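Telomerase reverse transcriptase (Candida albicans SC5314, PDB 6ZDQ) probably extends chromosome ends as a reverse transcriptase, adding simple telomeric repeats to DNA by copying a template within its RNA component. Local coordinates at residues P329-Y342 and V494-Y507. Numbering follows the deposited sequence.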
loop_
_atom_site.group_PDB
_atom_site.type_symbol
_atom_site.label_atom_id
_atom_site.label_comp_id
_atom_site.label_asym_id
_atom_site.label_seq_id
_atom_site.Cartn_x
_atom_site.Cartn_y
_atom_site.Cartn_z
ATOM N N PRO A 329 9.045 17.258 33.428
ATOM C CA PRO A 329 9.324 18.697 33.417
ATOM C C PRO A 329 8.953 19.307 32.067
ATOM O O PRO A 329 8.438 18.638 31.173
ATOM C CB PRO A 329 10.830 18.762 33.673
ATOM C CG PRO A 329 11.350 17.485 33.105
ATOM C CD PRO A 329 10.278 16.454 33.348
ATOM N N LYS A 330 9.225 20.604 31.933
ATOM C CA LYS A 330 8.894 21.328 30.708
ATOM C C LYS A 330 9.858 20.919 29.601
ATOM O O LYS A 330 11.059 21.200 29.673
ATOM C CB LYS A 330 8.944 22.834 30.950
ATOM C CG LYS A 330 8.103 23.631 29.965
ATOM C CD LYS A 330 8.207 25.127 30.206
ATOM C CE LYS A 330 7.126 25.869 29.440
ATOM N NZ LYS A 330 7.065 25.441 28.016
ATOM N N LEU A 331 9.333 20.257 28.575
ATOM C CA LEU A 331 10.137 19.680 27.507
ATOM C C LEU A 331 10.224 20.629 26.320
ATOM O O LEU A 331 9.230 21.249 25.933
ATOM C CB LEU A 331 9.546 18.342 27.062
ATOM C CG LEU A 331 9.389 17.314 28.183
ATOM C CD1 LEU A 331 8.590 16.109 27.715
ATOM C CD2 LEU A 331 10.754 16.891 28.696
ATOM N N PHE A 332 11.422 20.742 25.751
ATOM C CA PHE A 332 11.640 21.507 24.527
ATOM C C PHE A 332 11.576 20.544 23.345
ATOM O O PHE A 332 12.483 19.728 23.151
ATOM C CB PHE A 332 12.982 22.234 24.569
ATOM C CG PHE A 332 13.111 23.213 25.703
ATOM C CD1 PHE A 332 12.550 24.478 25.614
ATOM C CD2 PHE A 332 13.804 22.874 26.853
ATOM C CE1 PHE A 332 12.672 25.382 26.656
ATOM C CE2 PHE A 332 13.929 23.773 27.897
ATOM C CZ PHE A 332 13.362 25.029 27.798
ATOM N N ILE A 333 10.510 20.639 22.555
ATOM C CA ILE A 333 10.274 19.716 21.450
ATOM C C ILE A 333 10.673 20.383 20.141
ATOM O O ILE A 333 10.565 21.604 19.980
ATOM C CB ILE A 333 8.804 19.242 21.418
ATOM C CG1 ILE A 333 8.399 18.663 22.776
ATOM C CG2 ILE A 333 8.603 18.178 20.357
ATOM C CD1 ILE A 333 7.622 19.617 23.649
ATOM N N LEU A 334 11.139 19.569 19.189
ATOM C CA LEU A 334 11.592 20.069 17.890
ATOM C C LEU A 334 11.201 19.046 16.825
ATOM O O LEU A 334 11.821 17.983 16.725
ATOM C CB LEU A 334 13.093 20.326 17.896
ATOM C CG LEU A 334 13.506 21.778 18.146
ATOM C CD1 LEU A 334 15.007 21.919 18.069
ATOM C CD2 LEU A 334 12.853 22.706 17.141
ATOM N N LYS A 335 10.170 19.370 16.045
ATOM C CA LYS A 335 9.684 18.509 14.971
ATOM C C LYS A 335 10.010 19.170 13.636
ATOM O O LYS A 335 9.487 20.246 13.327
ATOM C CB LYS A 335 8.183 18.254 15.107
ATOM C CG LYS A 335 7.625 17.236 14.123
ATOM C CD LYS A 335 7.006 17.899 12.903
ATOM C CE LYS A 335 6.458 16.860 11.940
ATOM N NZ LYS A 335 5.823 17.482 10.746
ATOM N N PHE A 336 10.873 18.528 12.851
ATOM C CA PHE A 336 11.221 19.018 11.524
ATOM C C PHE A 336 11.372 17.838 10.573
ATOM O O PHE A 336 11.504 16.687 10.993
ATOM C CB PHE A 336 12.499 19.870 11.542
ATOM C CG PHE A 336 13.723 19.137 12.014
ATOM C CD1 PHE A 336 13.958 18.950 13.366
ATOM C CD2 PHE A 336 14.653 18.659 11.105
ATOM C CE1 PHE A 336 15.089 18.286 13.802
ATOM C CE2 PHE A 336 15.788 17.995 11.534
ATOM C CZ PHE A 336 16.006 17.811 12.886
ATOM N N ASP A 337 11.347 18.141 9.276
ATOM C CA ASP A 337 11.423 17.121 8.242
ATOM C C ASP A 337 12.215 17.654 7.056
ATOM O O ASP A 337 12.428 18.861 6.914
ATOM C CB ASP A 337 10.029 16.670 7.783
ATOM C CG ASP A 337 9.243 17.784 7.120
ATOM O OD1 ASP A 337 9.117 18.872 7.722
ATOM O OD2 ASP A 337 8.758 17.572 5.989
ATOM N N MET A 338 12.654 16.731 6.205
ATOM C CA MET A 338 13.454 17.054 5.031
ATOM C C MET A 338 12.572 17.041 3.789
ATOM O O MET A 338 11.818 16.087 3.565
ATOM C CB MET A 338 14.606 16.061 4.872
ATOM C CG MET A 338 15.475 15.921 6.114
ATOM S SD MET A 338 16.267 17.469 6.586
ATOM C CE MET A 338 16.917 17.046 8.198
ATOM N N LYS A 339 12.664 18.101 2.990
ATOM C CA LYS A 339 11.888 18.195 1.761
ATOM C C LYS A 339 12.600 17.462 0.631
ATOM O O LYS A 339 13.814 17.607 0.455
ATOM C CB LYS A 339 11.653 19.660 1.386
ATOM C CG LYS A 339 12.916 20.506 1.320
ATOM C CD LYS A 339 12.600 21.937 0.917
ATOM C CE LYS A 339 13.861 22.786 0.856
ATOM N NZ LYS A 339 13.567 24.184 0.429
ATOM N N GLU A 340 11.841 16.672 -0.129
ATOM C CA GLU A 340 12.359 15.941 -1.286
ATOM C C GLU A 340 13.589 15.115 -0.911
ATOM O O GLU A 340 14.639 15.194 -1.551
ATOM C CB GLU A 340 12.672 16.898 -2.439
ATOM C CG GLU A 340 11.452 17.593 -3.035
ATOM C CD GLU A 340 11.817 18.694 -4.020
ATOM O OE1 GLU A 340 12.666 19.547 -3.681
ATOM O OE2 GLU A 340 11.255 18.706 -5.135
ATOM N N CYS A 341 13.452 14.325 0.159
ATOM C CA CYS A 341 14.590 13.573 0.686
ATOM C C CYS A 341 15.210 12.671 -0.378
ATOM O O CYS A 341 16.420 12.723 -0.617
ATOM C CB CYS A 341 14.164 12.755 1.906
ATOM S SG CYS A 341 12.836 11.571 1.596
ATOM N N TYR A 342 14.392 11.845 -1.035
ATOM C CA TYR A 342 14.917 10.947 -2.062
ATOM C C TYR A 342 15.449 11.717 -3.265
ATOM O O TYR A 342 16.446 11.316 -3.876
ATOM C CB TYR A 342 13.844 9.951 -2.498
ATOM C CG TYR A 342 13.514 8.907 -1.456
ATOM C CD1 TYR A 342 14.393 7.865 -1.187
ATOM C CD2 TYR A 342 12.323 8.959 -0.746
ATOM C CE1 TYR A 342 14.096 6.908 -0.235
ATOM C CE2 TYR A 342 12.016 8.007 0.206
ATOM C CZ TYR A 342 12.905 6.983 0.458
ATOM O OH TYR A 342 12.597 6.035 1.408
ATOM N N VAL A 494 11.964 8.193 8.881
ATOM C CA VAL A 494 12.497 8.094 7.527
ATOM C C VAL A 494 13.123 9.423 7.133
ATOM O O VAL A 494 14.319 9.500 6.830
ATOM C CB VAL A 494 11.398 7.677 6.537
ATOM C CG1 VAL A 494 11.920 7.733 5.105
ATOM C CG2 VAL A 494 10.890 6.289 6.879
ATOM N N ASP A 495 12.302 10.476 7.144
ATOM C CA ASP A 495 12.742 11.837 6.875
ATOM C C ASP A 495 12.222 12.842 7.888
ATOM O O ASP A 495 12.707 13.977 7.895
ATOM C CB ASP A 495 12.322 12.281 5.460
ATOM C CG ASP A 495 10.810 12.345 5.281
ATOM O OD1 ASP A 495 10.102 11.508 5.875
ATOM O OD2 ASP A 495 10.328 13.237 4.547
ATOM N N ASP A 496 11.276 12.477 8.748
ATOM C CA ASP A 496 10.800 13.378 9.787
ATOM C C ASP A 496 11.589 13.150 11.072
ATOM O O ASP A 496 11.856 12.009 11.460
ATOM C CB ASP A 496 9.303 13.182 10.042
ATOM C CG ASP A 496 8.447 13.532 8.831
ATOM O OD1 ASP A 496 8.427 12.741 7.866
ATOM O OD2 ASP A 496 7.787 14.594 8.846
ATOM N N PHE A 497 11.960 14.246 11.729
ATOM C CA PHE A 497 12.802 14.207 12.915
ATOM C C PHE A 497 12.052 14.778 14.110
ATOM O O PHE A 497 11.211 15.672 13.971
ATOM C CB PHE A 497 14.101 15.002 12.714
ATOM C CG PHE A 497 15.024 14.425 11.678
ATOM C CD1 PHE A 497 14.713 14.505 10.331
ATOM C CD2 PHE A 497 16.218 13.830 12.048
ATOM C CE1 PHE A 497 15.561 13.984 9.376
ATOM C CE2 PHE A 497 17.074 13.309 11.095
ATOM C CZ PHE A 497 16.744 13.388 9.757
ATOM N N LEU A 498 12.372 14.257 15.293
ATOM C CA LEU A 498 11.766 14.716 16.533
ATOM C C LEU A 498 12.827 14.755 17.621
ATOM O O LEU A 498 13.657 13.847 17.721
ATOM C CB LEU A 498 10.608 13.806 16.960
ATOM C CG LEU A 498 9.765 14.282 18.144
ATOM C CD1 LEU A 498 9.014 15.555 17.787
ATOM C CD2 LEU A 498 8.803 13.194 18.592
ATOM N N LEU A 499 12.796 15.809 18.434
ATOM C CA LEU A 499 13.717 15.954 19.552
ATOM C C LEU A 499 12.946 16.441 20.765
ATOM O O LEU A 499 12.234 17.446 20.686
ATOM C CB LEU A 499 14.856 16.926 19.218
ATOM C CG LEU A 499 15.898 17.177 20.312
ATOM C CD1 LEU A 499 17.287 17.257 19.706
ATOM C CD2 LEU A 499 15.589 18.448 21.091
ATOM N N VAL A 500 13.082 15.727 21.879
ATOM C CA VAL A 500 12.450 16.094 23.141
ATOM C C VAL A 500 13.520 16.070 24.223
ATOM O O VAL A 500 14.176 15.041 24.424
ATOM C CB VAL A 500 11.290 15.153 23.507
ATOM C CG1 VAL A 500 10.666 15.574 24.821
ATOM C CG2 VAL A 500 10.244 15.130 22.399
ATOM N N THR A 501 13.696 17.198 24.919
ATOM C CA THR A 501 14.663 17.253 26.007
ATOM C C THR A 501 14.319 18.405 26.934
ATOM O O THR A 501 13.856 19.450 26.456
ATOM C CB THR A 501 16.096 17.413 25.481
ATOM O OG1 THR A 501 17.005 17.482 26.588
ATOM C CG2 THR A 501 16.232 18.676 24.631
ATOM N N PRO A 502 14.502 18.249 28.250
ATOM C CA PRO A 502 14.345 19.401 29.148
ATOM C C PRO A 502 15.532 20.346 29.134
ATOM O O PRO A 502 15.404 21.477 29.622
ATOM C CB PRO A 502 14.176 18.746 30.527
ATOM C CG PRO A 502 14.940 17.472 30.413
ATOM C CD PRO A 502 14.770 17.003 28.989
ATOM N N ASP A 503 16.675 19.924 28.597
ATOM C CA ASP A 503 17.861 20.769 28.541
ATOM C C ASP A 503 17.693 21.810 27.441
ATOM O O ASP A 503 17.478 21.460 26.275
ATOM C CB ASP A 503 19.105 19.915 28.297
ATOM C CG ASP A 503 20.397 20.642 28.636
ATOM O OD1 ASP A 503 20.407 21.892 28.652
ATOM O OD2 ASP A 503 21.411 19.957 28.885
ATOM N N SER A 504 17.792 23.089 27.812
ATOM C CA SER A 504 17.702 24.158 26.820
ATOM C C SER A 504 18.964 24.231 25.969
ATOM O O SER A 504 18.898 24.560 24.779
ATOM C CB SER A 504 17.444 25.497 27.511
ATOM O OG SER A 504 18.516 25.836 28.372
ATOM N N ASN A 505 20.124 23.940 26.567
ATOM C CA ASN A 505 21.377 23.972 25.816
ATOM C C ASN A 505 21.368 22.952 24.683
ATOM O O ASN A 505 21.924 23.201 23.606
ATOM C CB ASN A 505 22.554 23.725 26.758
ATOM C CG ASN A 505 23.892 23.985 26.095
ATOM O OD1 ASN A 505 24.484 23.090 25.491
ATOM N ND2 ASN A 505 24.376 25.217 26.205
ATOM N N ILE A 506 20.745 21.793 24.909
ATOM C CA ILE A 506 20.597 20.808 23.841
ATOM C C ILE A 506 19.635 21.321 22.776
ATOM O O ILE A 506 19.858 21.133 21.573
ATOM C CB ILE A 506 20.146 19.457 24.426
ATOM C CG1 ILE A 506 21.273 18.834 25.254
ATOM C CG2 ILE A 506 19.701 18.504 23.329
ATOM C CD1 ILE A 506 22.526 18.533 24.456
ATOM N N TYR A 507 18.554 21.980 23.201
ATOM C CA TYR A 507 17.588 22.538 22.259
ATOM C C TYR A 507 18.249 23.517 21.294
ATOM O O TYR A 507 17.980 23.486 20.086
ATOM C CB TYR A 507 16.460 23.224 23.033
ATOM C CG TYR A 507 15.505 24.047 22.191
ATOM C CD1 TYR A 507 14.337 23.491 21.688
ATOM C CD2 TYR A 507 15.759 25.387 21.921
ATOM C CE1 TYR A 507 13.455 24.241 20.931
ATOM C CE2 TYR A 507 14.885 26.143 21.159
ATOM C CZ TYR A 507 13.736 25.566 20.668
ATOM O OH TYR A 507 12.863 26.318 19.913
#
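Phe336 and Phe497 face each other as a hydrogen-bonded pair in the antiparallel palm sheet of the reverse transcriptase fold, where strands 332-337 and 496-501 run side by side at its centre. The pair illustrates how a central strand satisfies its backbone on both edges. Phe497 N gives a nearly straight bond to Phe336 O at 2.6 Å, and Phe336 N returns one to Phe497 O at 3.1 Å. Leu334 and Leu499 exchange the same two bonds; Phe332 N reaches Thr501 O at 2.8 Å, whereas the reverse bond is weak. Intervening residues Ile333 and Lys335 turn their backbones to strand 532-534. Next along the chain, Met338 N donates to Asp495 O.

Asp337, Asp495 and Asp496 gather at this end, in the region where family members carry catalytic aspartates; a long salt bridge joins Lys335 NZ to Asp496 OD2 (4.0 Å). At the other end Thr501 OG1 accepts from Asp503 N in an ST turn and is also hydrogen-bonded to Asp487 O, while Asp503 OD1 caps helix 504-514 through Asn505 N. Phe336 CG sits between backbone N and carbonyl carbon (chi1 61°), turning the ring toward Phe497; the rings are near parallel but slid apart, and Phe497 CB lies over the Phe336 face, 3.6 Å from the centroid.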